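Local coordinates for protein ParA (Salmonella enterica subsp. enterica serovar Newport str. SL317, PDB 3EZF) that probably acts as the nucleotide-binding partition ATPase that segregates a low-copy plasmid and, in its ADP-bound state, regulates transcription of its own partition genes, at residues L132-L142 with E385-D393; A178-D186 with W219-L227. One frame throughout, in Å; residues are numbered along the deposited sequence.

Interaction 1: residues L132-L142 with E385-D393; sequences LAHALRVHQDL and ERFTKAVFD. With SO4 (sulfate ion), chain E; SO4 (sulfate ion), chain G.
The Phe-392 ring takes Leu-142 CG over one face, 4.1 Å from the ring centroid in a CH-pi contact only 14° off the normal, while Leu-136 CD2 comes in at the ring's edge. The imidazole of His-139 instead receives Glu-385 O at its edge, near the ring plane, 3.4 Å from CE1. The contact sets helix 129-138 of the P-loop NTPase fold, and the turn after it, against the C-terminal helix 378-400; the two helical segments cross almost perpendicularly, at -87°. Phe-392 also stacks on His-145, and Phe-387, which meets Leu-132 CG obliquely, lies edge-to-face with Phe-316. Where the helices come closest, Thr-388 faces Ala-135 and Leu-136. Its methyl is anti to the backbone N, whereas OG1 approaches Ala-135 CB and bonds weakly back to Ala-384 O. Beyond the helix end at Val-138, the chain turns and lays Asp-141 across the Lys-389 side chain, OD2 standing 3.6 Å from Lys-389 CD. The charged ends form a loose network, in which Lys-389 NZ makes long salt bridges to Asp-141 and Asp-393, and His-139 NE2 gives a weak hydrogen bond to Asp-141 OD2. Two bends in the lysine chain bring its amine to a sulfate ion, probably from the crystallisation liquor, where Lys-389 NZ donates to O4 of that sulfate at 3.0 Å.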
loop_
_atom_site.group_PDB
_atom_site.type_symbol
_atom_site.label_atom_id
_atom_site.label_comp_id
_atom_site.label_asym_id
_atom_site.label_seq_id
_atom_site.Cartn_x
_atom_site.Cartn_y
_atom_site.Cartn_z
ATOM N N LEU A 132 -5.950 -15.867 6.841
ATOM C CA LEU A 132 -7.153 -16.657 6.636
ATOM C C LEU A 132 -6.699 -18.088 6.362
ATOM O O LEU A 132 -7.239 -19.050 6.905
ATOM C CB LEU A 132 -7.939 -16.134 5.439
ATOM C CG LEU A 132 -9.456 -16.111 5.607
ATOM C CD1 LEU A 132 -10.088 -15.949 4.238
ATOM C CD2 LEU A 132 -9.935 -17.390 6.287
ATOM N N ALA A 133 -5.692 -18.225 5.514
ATOM C CA ALA A 133 -5.177 -19.540 5.196
ATOM C C ALA A 133 -4.760 -20.252 6.481
ATOM O O ALA A 133 -5.067 -21.430 6.676
ATOM C CB ALA A 133 -3.998 -19.417 4.254
ATOM N N HIS A 134 -4.061 -19.534 7.353
ATOM C CA HIS A 134 -3.620 -20.106 8.622
ATOM C C HIS A 134 -4.780 -20.510 9.511
ATOM O O HIS A 134 -4.744 -21.576 10.112
ATOM C CB HIS A 134 -2.708 -19.125 9.357
ATOM C CG HIS A 134 -1.298 -19.140 8.850
ATOM N ND1 HIS A 134 -0.333 -18.248 9.278
ATOM C CD2 HIS A 134 -0.685 -19.959 7.963
ATOM C CE1 HIS A 134 0.806 -18.523 8.678
ATOM N NE2 HIS A 134 0.626 -19.558 7.874
ATOM N N ALA A 135 -5.801 -19.654 9.581
ATOM C CA ALA A 135 -7.007 -19.904 10.373
ATOM C C ALA A 135 -7.714 -21.159 9.868
ATOM O O ALA A 135 -7.876 -22.136 10.609
ATOM C CB ALA A 135 -7.957 -18.702 10.278
ATOM N N LEU A 136 -8.138 -21.123 8.607
ATOM C CA LEU A 136 -8.818 -22.257 7.993
ATOM C C LEU A 136 -8.089 -23.574 8.314
ATOM O O LEU A 136 -8.713 -24.593 8.599
ATOM C CB LEU A 136 -8.902 -22.045 6.469
ATOM C CG LEU A 136 -9.838 -20.921 5.994
ATOM C CD1 LEU A 136 -9.717 -20.672 4.499
ATOM C CD2 LEU A 136 -11.254 -21.311 6.343
ATOM N N ARG A 137 -6.762 -23.523 8.301
ATOM C CA ARG A 137 -5.935 -24.698 8.540
ATOM C C ARG A 137 -6.032 -25.294 9.932
ATOM O O ARG A 137 -6.344 -26.472 10.089
ATOM C CB ARG A 137 -4.466 -24.376 8.238
ATOM C CG ARG A 137 -3.707 -25.504 7.581
ATOM C CD ARG A 137 -3.359 -26.621 8.542
ATOM N NE ARG A 137 -3.303 -27.925 7.866
ATOM C CZ ARG A 137 -2.434 -28.888 8.153
ATOM N NH1 ARG A 137 -1.522 -28.707 9.096
ATOM N NH2 ARG A 137 -2.512 -30.042 7.526
ATOM N N VAL A 138 -5.769 -24.481 10.941
ATOM C CA VAL A 138 -5.775 -24.967 12.303
ATOM C C VAL A 138 -7.107 -24.863 13.000
ATOM O O VAL A 138 -7.196 -25.148 14.189
ATOM C CB VAL A 138 -4.745 -24.209 13.146
ATOM C CG1 VAL A 138 -3.413 -24.162 12.418
ATOM C CG2 VAL A 138 -5.242 -22.805 13.434
ATOM N N HIS A 139 -8.148 -24.464 12.282
ATOM C CA HIS A 139 -9.452 -24.321 12.914
ATOM C C HIS A 139 -9.858 -25.536 13.734
ATOM O O HIS A 139 -9.434 -26.660 13.466
ATOM C CB HIS A 139 -10.542 -24.049 11.882
ATOM C CG HIS A 139 -11.848 -23.630 12.486
ATOM N ND1 HIS A 139 -12.124 -22.324 12.833
ATOM C CD2 HIS A 139 -12.957 -24.343 12.802
ATOM C CE1 HIS A 139 -13.349 -22.251 13.328
ATOM N NE2 HIS A 139 -13.871 -23.462 13.319
ATOM N N GLN A 140 -10.696 -25.289 14.735
ATOM C CA GLN A 140 -11.201 -26.325 15.630
ATOM C C GLN A 140 -11.941 -27.426 14.873
ATOM O O GLN A 140 -11.496 -28.574 14.832
ATOM C CB GLN A 140 -12.161 -25.700 16.648
ATOM C CG GLN A 140 -11.506 -24.783 17.662
ATOM C CD GLN A 140 -10.911 -25.559 18.819
ATOM O OE1 GLN A 140 -10.105 -26.462 18.620
ATOM N NE2 GLN A 140 -11.312 -25.213 20.035
ATOM N N ASP A 141 -13.075 -27.056 14.278
ATOM C CA ASP A 141 -13.900 -28.002 13.545
ATOM C C ASP A 141 -13.552 -28.114 12.086
ATOM O O ASP A 141 -14.422 -28.456 11.280
ATOM C CB ASP A 141 -15.382 -27.640 13.628
ATOM C CG ASP A 141 -15.651 -26.501 14.555
ATOM O OD1 ASP A 141 -15.167 -26.566 15.709
ATOM O OD2 ASP A 141 -16.357 -25.558 14.125
ATOM N N LEU A 142 -12.305 -27.829 11.732
ATOM C CA LEU A 142 -11.911 -27.921 10.339
ATOM C C LEU A 142 -10.716 -28.821 10.185
ATOM O O LEU A 142 -10.386 -29.202 9.069
ATOM C CB LEU A 142 -11.606 -26.537 9.771
ATOM C CG LEU A 142 -12.692 -25.762 9.000
ATOM C CD1 LEU A 142 -14.017 -25.772 9.723
ATOM C CD2 LEU A 142 -12.218 -24.326 8.795
ATOM N N GLU A 385 -12.557 -16.712 14.798
ATOM C CA GLU A 385 -12.799 -18.121 14.525
ATOM C C GLU A 385 -14.115 -18.308 13.791
ATOM O O GLU A 385 -14.174 -18.960 12.749
ATOM C CB GLU A 385 -12.815 -18.924 15.828
ATOM C CG GLU A 385 -11.503 -18.877 16.611
ATOM C CD GLU A 385 -11.361 -20.031 17.601
ATOM O OE1 GLU A 385 -10.360 -20.050 18.355
ATOM O OE2 GLU A 385 -12.243 -20.924 17.621
ATOM N N ARG A 386 -15.172 -17.726 14.337
ATOM C CA ARG A 386 -16.488 -17.832 13.721
ATOM C C ARG A 386 -16.504 -17.239 12.318
ATOM O O ARG A 386 -17.322 -17.626 11.478
ATOM C CB ARG A 386 -17.535 -17.149 14.602
ATOM C CG ARG A 386 -17.055 -15.860 15.238
ATOM C CD ARG A 386 -17.805 -15.598 16.525
ATOM N NE ARG A 386 -17.738 -16.758 17.413
ATOM C CZ ARG A 386 -18.297 -16.818 18.619
ATOM N NH1 ARG A 386 -18.970 -15.776 19.097
ATOM N NH2 ARG A 386 -18.193 -17.926 19.344
ATOM N N PHE A 387 -15.599 -16.297 12.068
ATOM C CA PHE A 387 -15.506 -15.675 10.756
ATOM C C PHE A 387 -14.962 -16.694 9.762
ATOM O O PHE A 387 -15.498 -16.854 8.664
ATOM C CB PHE A 387 -14.571 -14.481 10.787
ATOM C CG PHE A 387 -14.223 -13.974 9.424
ATOM C CD1 PHE A 387 -15.169 -13.298 8.662
ATOM C CD2 PHE A 387 -12.972 -14.234 8.869
ATOM C CE1 PHE A 387 -14.877 -12.884 7.369
ATOM C CE2 PHE A 387 -12.667 -13.826 7.576
ATOM C CZ PHE A 387 -13.620 -13.152 6.823
ATOM N N THR A 388 -13.880 -17.364 10.157
ATOM C CA THR A 388 -13.266 -18.391 9.333
ATOM C C THR A 388 -14.331 -19.436 8.988
ATOM O O THR A 388 -14.615 -19.688 7.814
ATOM C CB THR A 388 -12.113 -19.067 10.088
ATOM O OG1 THR A 388 -11.179 -18.068 10.508
ATOM C CG2 THR A 388 -11.397 -20.061 9.195
ATOM N N LYS A 389 -14.920 -20.033 10.021
ATOM C CA LYS A 389 -15.960 -21.035 9.838
ATOM C C LYS A 389 -16.984 -20.518 8.825
ATOM O O LYS A 389 -17.438 -21.260 7.950
ATOM C CB LYS A 389 -16.649 -21.320 11.175
ATOM C CG LYS A 389 -17.780 -22.352 11.110
ATOM C CD LYS A 389 -17.241 -23.781 11.099
ATOM C CE LYS A 389 -18.335 -24.791 10.803
ATOM N NZ LYS A 389 -19.462 -24.709 11.772
ATOM N N ALA A 390 -17.331 -19.237 8.949
ATOM C CA ALA A 390 -18.297 -18.584 8.065
ATOM C C ALA A 390 -17.849 -18.629 6.602
ATOM O O ALA A 390 -18.605 -19.004 5.703
ATOM C CB ALA A 390 -18.491 -17.146 8.505
ATOM N N VAL A 391 -16.605 -18.239 6.371
ATOM C CA VAL A 391 -16.044 -18.244 5.032
ATOM C C VAL A 391 -15.991 -19.682 4.526
ATOM O O VAL A 391 -16.375 -19.958 3.391
ATOM C CB VAL A 391 -14.617 -17.648 5.046
ATOM C CG1 VAL A 391 -14.122 -17.444 3.642
ATOM C CG2 VAL A 391 -14.615 -16.332 5.801
ATOM N N PHE A 392 -15.524 -20.600 5.372
ATOM C CA PHE A 392 -15.421 -21.994 4.976
ATOM C C PHE A 392 -16.757 -22.611 4.553
ATOM O O PHE A 392 -16.826 -23.346 3.566
ATOM C CB PHE A 392 -14.811 -22.822 6.104
ATOM C CG PHE A 392 -14.585 -24.257 5.725
ATOM C CD1 PHE A 392 -15.624 -25.189 5.800
ATOM C CD2 PHE A 392 -13.354 -24.662 5.214
ATOM C CE1 PHE A 392 -15.445 -26.498 5.364
ATOM C CE2 PHE A 392 -13.163 -25.970 4.774
ATOM C CZ PHE A 392 -14.216 -26.892 4.851
ATOM N N ASP A 393 -17.823 -22.312 5.290
ATOM C CA ASP A 393 -19.131 -22.865 4.962
ATOM C C ASP A 393 -19.705 -22.287 3.670
ATOM O O ASP A 393 -20.385 -22.994 2.923
ATOM C CB ASP A 393 -20.093 -22.665 6.138
ATOM C CG ASP A 393 -19.644 -23.415 7.374
ATOM O OD1 ASP A 393 -19.512 -24.659 7.296
ATOM O OD2 ASP A 393 -19.412 -22.762 8.415
HETATM S S SO4 E . -20.420 -27.940 10.104
HETATM O O1 SO4 E . -20.480 -29.398 9.892
HETATM O O2 SO4 E . -21.746 -27.351 9.848
HETATM O O3 SO4 E . -19.439 -27.349 9.177
HETATM O O4 SO4 E . -20.011 -27.660 11.495
HETATM S S SO4 G . 0.727 -31.014 5.443
HETATM O O1 SO4 G . 1.559 -32.228 5.372
HETATM O O2 SO4 G . -0.519 -31.227 4.684
HETATM O O3 SO4 G . 1.468 -29.875 4.871
HETATM O O4 SO4 G . 0.406 -30.725 6.850
#

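Interaction 2: residues A178-D186 with W219-L227; sequences AQAMLNNLD and WRELVEEHL. Unlike the reference sequence in segment 178-186: Asn-184 (reference Asp). Unlike the reference sequence in segment 219-227: Arg-220 (reference Glu), Glu-221 (reference Asp), Glu-224 (reference Lys).
Leu-182 and Met-181, neighbours in sequence, reach the indole of Trp-219 from opposite sides of its plane. Leu-182 CD2 lies 4.2 Å from the centroid of the six-membered ring, off-centre in a CH-pi contact inclined 29° from the normal. The sulfur of Met-181 is at 5.2 Å from the same centroid and stands obliquely, 58° from the normal, in a Met-aromatic contact; Met-181 CB meets the edge of the ring near CH2. On the face used by Leu-182 the indole also carries Val-223 CG2, one turn further along its own helix, which settles toward the rim. Ala-178 O lies in the ring plane at the edge, 4.0 Å from Trp-219 CZ3. At the other end of the indole, NE1 donates to Gln-232 O, so the ring is tied down by a polar bond while its benzene half serves the apolar contact.

Leu-182 is the hub. With CG beside its backbone N, the branch projects between the helices: CG touches Trp-219 CZ3 at 3.7 Å, CD1 meets Leu-222 CD1, and CD2 lies near Val-223 and Leu-227. Farther along, Leu-227 CD1 packs 3.7 Å from Met-181 O, and His-226 CB lies against Leu-182 O. No hydrogen bond joins the segments.

The axes run 34° apart and approach to 11.3 Å, a spacing bridged by large side chains. Met-181 continues onto helix 235-241, Trp-219 rests on Pro-261 and Asn-265, and Val-215 of helix 212-216 adjoins Leu-182 and Leu-222. The arrangement is a small hydrophobic core among the helical connections that follow strands 149-153 and 203-206 of the P-loop NTPase parallel sheet.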
loop_
_atom_site.group_PDB
_atom_site.type_symbol
_atom_site.label_atom_id
_atom_site.label_comp_id
_atom_site.label_asym_id
_atom_site.label_seq_id
_atom_site.Cartn_x
_atom_site.Cartn_y
_atom_site.Cartn_z
ATOM N N ALA A 178 5.553 -14.085 -10.266
ATOM C CA ALA A 178 5.652 -13.456 -11.575
ATOM C C ALA A 178 6.757 -14.127 -12.382
ATOM O O ALA A 178 6.600 -14.401 -13.566
ATOM C CB ALA A 178 5.934 -11.976 -11.419
ATOM N N GLN A 179 7.871 -14.399 -11.715
ATOM C CA GLN A 179 9.009 -15.044 -12.345
ATOM C C GLN A 179 8.705 -16.508 -12.676
ATOM O O GLN A 179 8.980 -16.958 -13.792
ATOM C CB GLN A 179 10.225 -14.935 -11.432
ATOM C CG GLN A 179 10.700 -13.495 -11.209
ATOM C CD GLN A 179 11.646 -13.349 -10.015
ATOM O OE1 GLN A 179 11.982 -12.231 -9.612
ATOM N NE2 GLN A 179 12.074 -14.477 -9.447
ATOM N N ALA A 180 8.124 -17.243 -11.727
ATOM C CA ALA A 180 7.791 -18.646 -11.957
ATOM C C ALA A 180 6.900 -18.814 -13.179
ATOM O O ALA A 180 7.061 -19.760 -13.951
ATOM C CB ALA A 180 7.124 -19.224 -10.756
ATOM N N MET A 181 5.968 -17.892 -13.376
ATOM C CA MET A 181 5.069 -17.978 -14.524
ATOM C C MET A 181 5.818 -17.846 -15.841
ATOM O O MET A 181 5.502 -18.504 -16.823
ATOM C CB MET A 181 4.024 -16.874 -14.458
ATOM C CG MET A 181 3.121 -16.924 -13.254
ATOM S SD MET A 181 2.131 -15.360 -13.098
ATOM C CE MET A 181 0.893 -15.711 -14.267
ATOM N N LEU A 182 6.805 -16.967 -15.862
ATOM C CA LEU A 182 7.577 -16.734 -17.075
ATOM C C LEU A 182 8.586 -17.843 -17.381
ATOM O O LEU A 182 8.931 -18.068 -18.544
ATOM C CB LEU A 182 8.295 -15.378 -16.985
ATOM C CG LEU A 182 7.394 -14.134 -17.034
ATOM C CD1 LEU A 182 8.225 -12.856 -16.842
ATOM C CD2 LEU A 182 6.667 -14.107 -18.372
ATOM N N ASN A 183 9.034 -18.557 -16.349
ATOM C CA ASN A 183 10.022 -19.611 -16.545
ATOM C C ASN A 183 9.485 -20.982 -16.933
ATOM O O ASN A 183 10.227 -21.965 -16.903
ATOM C CB ASN A 183 10.896 -19.752 -15.303
ATOM C CG ASN A 183 11.564 -18.459 -14.923
ATOM O OD1 ASN A 183 11.995 -17.701 -15.786
ATOM N ND2 ASN A 183 11.664 -18.201 -13.625
ATOM N N ASN A 184 8.213 -21.060 -17.305
ATOM C CA ASN A 184 7.625 -22.336 -17.701
ATOM C C ASN A 184 8.194 -23.514 -16.876
ATOM O O ASN A 184 8.669 -24.502 -17.439
ATOM C CB ASN A 184 7.897 -22.569 -19.186
ATOM C CG ASN A 184 6.909 -23.516 -19.818
ATOM O OD1 ASN A 184 6.264 -24.303 -19.136
ATOM N ND2 ASN A 184 6.790 -23.452 -21.137
ATOM N N LEU A 185 8.153 -23.394 -15.547
ATOM C CA LEU A 185 8.652 -24.435 -14.648
ATOM C C LEU A 185 7.776 -25.672 -14.678
ATOM O O LEU A 185 6.682 -25.661 -15.250
ATOM C CB LEU A 185 8.714 -23.920 -13.219
ATOM C CG LEU A 185 9.506 -22.634 -13.013
ATOM C CD1 LEU A 185 9.661 -22.390 -11.505
ATOM C CD2 LEU A 185 10.861 -22.748 -13.691
ATOM N N ASP A 186 8.262 -26.728 -14.032
ATOM C CA ASP A 186 7.572 -28.017 -13.972
ATOM C C ASP A 186 7.013 -28.259 -12.578
ATOM O O ASP A 186 7.433 -27.624 -11.610
ATOM C CB ASP A 186 8.557 -29.131 -14.328
ATOM C CG ASP A 186 9.827 -29.066 -13.481
ATOM O OD1 ASP A 186 9.922 -29.786 -12.462
ATOM O OD2 ASP A 186 10.729 -28.271 -13.821
ATOM N N TRP A 219 5.043 -6.842 -19.024
ATOM C CA TRP A 219 4.464 -8.171 -19.148
ATOM C C TRP A 219 4.262 -8.709 -20.564
ATOM O O TRP A 219 4.875 -9.720 -20.922
ATOM C CB TRP A 219 3.139 -8.251 -18.371
ATOM C CG TRP A 219 2.608 -9.669 -18.262
ATOM C CD1 TRP A 219 1.553 -10.200 -18.949
ATOM C CD2 TRP A 219 3.151 -10.742 -17.473
ATOM N NE1 TRP A 219 1.405 -11.529 -18.639
ATOM C CE2 TRP A 219 2.368 -11.888 -17.731
ATOM C CE3 TRP A 219 4.217 -10.844 -16.569
ATOM C CZ2 TRP A 219 2.622 -13.126 -17.130
ATOM C CZ3 TRP A 219 4.473 -12.071 -15.970
ATOM C CH2 TRP A 219 3.673 -13.196 -16.250
ATOM N N ARG A 220 3.422 -8.060 -21.372
ATOM C CA ARG A 220 3.165 -8.570 -22.731
ATOM C C ARG A 220 4.425 -8.863 -23.508
ATOM O O ARG A 220 4.617 -9.927 -24.069
ATOM C CB ARG A 220 2.302 -7.609 -23.559
ATOM C CG ARG A 220 2.002 -8.172 -24.944
ATOM C CD ARG A 220 0.762 -7.581 -25.586
ATOM N NE ARG A 220 1.028 -6.357 -26.340
ATOM C CZ ARG A 220 1.787 -6.284 -27.437
ATOM N NH1 ARG A 220 2.371 -7.376 -27.919
ATOM N NH2 ARG A 220 1.955 -5.115 -28.059
ATOM N N GLU A 221 5.266 -7.857 -23.546
ATOM C CA GLU A 221 6.554 -7.892 -24.187
ATOM C C GLU A 221 7.329 -9.217 -23.819
ATOM O O GLU A 221 7.818 -9.972 -24.690
ATOM C CB GLU A 221 7.282 -6.625 -23.661
ATOM C CG GLU A 221 7.071 -5.190 -24.460
ATOM C CD GLU A 221 5.756 -4.304 -24.014
ATOM O OE1 GLU A 221 4.582 -4.642 -23.536
ATOM O OE2 GLU A 221 5.960 -3.115 -24.243
ATOM N N LEU A 222 7.476 -9.449 -22.509
ATOM C CA LEU A 222 8.172 -10.630 -21.968
ATOM C C LEU A 222 7.477 -11.941 -22.311
ATOM O O LEU A 222 8.132 -12.958 -22.530
ATOM C CB LEU A 222 8.282 -10.556 -20.442
ATOM C CG LEU A 222 9.298 -9.564 -19.891
ATOM C CD1 LEU A 222 9.128 -9.406 -18.389
ATOM C CD2 LEU A 222 10.691 -10.043 -20.230
ATOM N N VAL A 223 6.147 -11.930 -22.323
ATOM C CA VAL A 223 5.408 -13.143 -22.630
ATOM C C VAL A 223 5.708 -13.516 -24.065
ATOM O O VAL A 223 5.830 -14.687 -24.387
ATOM C CB VAL A 223 3.881 -12.945 -22.447
ATOM C CG1 VAL A 223 3.128 -14.218 -22.837
ATOM C CG2 VAL A 223 3.574 -12.587 -20.999
ATOM N N GLU A 224 5.855 -12.509 -24.921
ATOM C CA GLU A 224 6.140 -12.729 -26.340
ATOM C C GLU A 224 7.523 -13.319 -26.549
ATOM O O GLU A 224 7.772 -14.000 -27.543
ATOM C CB GLU A 224 6.044 -11.416 -27.115
ATOM C CG GLU A 224 4.757 -10.644 -26.890
ATOM C CD GLU A 224 4.347 -9.834 -28.111
ATOM O OE1 GLU A 224 3.897 -10.458 -29.105
ATOM O OE2 GLU A 224 4.486 -8.586 -28.081
ATOM N N GLU A 225 8.419 -13.047 -25.606
ATOM C CA GLU A 225 9.794 -13.535 -25.656
ATOM C C GLU A 225 9.915 -14.937 -25.066
ATOM O O GLU A 225 10.237 -15.886 -25.766
ATOM C CB GLU A 225 10.687 -12.543 -24.900
ATOM C CG GLU A 225 12.119 -12.956 -24.682
ATOM C CD GLU A 225 12.943 -11.840 -24.044
ATOM O OE1 GLU A 225 14.097 -12.101 -23.624
ATOM O OE2 GLU A 225 12.438 -10.697 -23.968
ATOM N N HIS A 226 9.606 -15.049 -23.779
ATOM C CA HIS A 226 9.682 -16.295 -23.025
ATOM C C HIS A 226 8.571 -17.305 -23.229
ATOM O O HIS A 226 8.783 -18.496 -23.015
ATOM C CB HIS A 226 9.774 -15.970 -21.545
ATOM C CG HIS A 226 11.024 -15.242 -21.177
ATOM N ND1 HIS A 226 12.214 -15.892 -20.931
ATOM C CD2 HIS A 226 11.284 -13.922 -21.059
ATOM C CE1 HIS A 226 13.152 -15.000 -20.677
ATOM N NE2 HIS A 226 12.610 -13.793 -20.749
ATOM N N LEU A 227 7.390 -16.844 -23.618
ATOM C CA LEU A 227 6.268 -17.747 -23.824
ATOM C C LEU A 227 5.639 -17.483 -25.173
ATOM O O LEU A 227 4.528 -16.961 -25.262
ATOM C CB LEU A 227 5.234 -17.563 -22.715
ATOM C CG LEU A 227 5.720 -17.951 -21.322
ATOM C CD1 LEU A 227 4.783 -17.401 -20.262
ATOM C CD2 LEU A 227 5.803 -19.457 -21.233
#

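Both contacts belong to the region built around the six-stranded parallel sheet, but they lie on opposite sides of the chain's centre, their own centres about 35 Å apart and nearest atoms about 18 Å apart. Interaction 2 is nested within the loop that interaction 1 closes: helices 177-182 and 219-226 come between helix 129-138 and helix 378-400. Interaction 2 is local, joining segments 33 residues apart, whereas interaction 1 spans 243 and brings the C-terminal helix back to the helix after the unmodelled loop 120-127, which fits the deviant Walker A P-loop of ParA ATPases and probably binds nucleotide phosphates. Helix 129-138 packs on strand 149-153, which precedes helix 177-182; the contacts are separate packing sites.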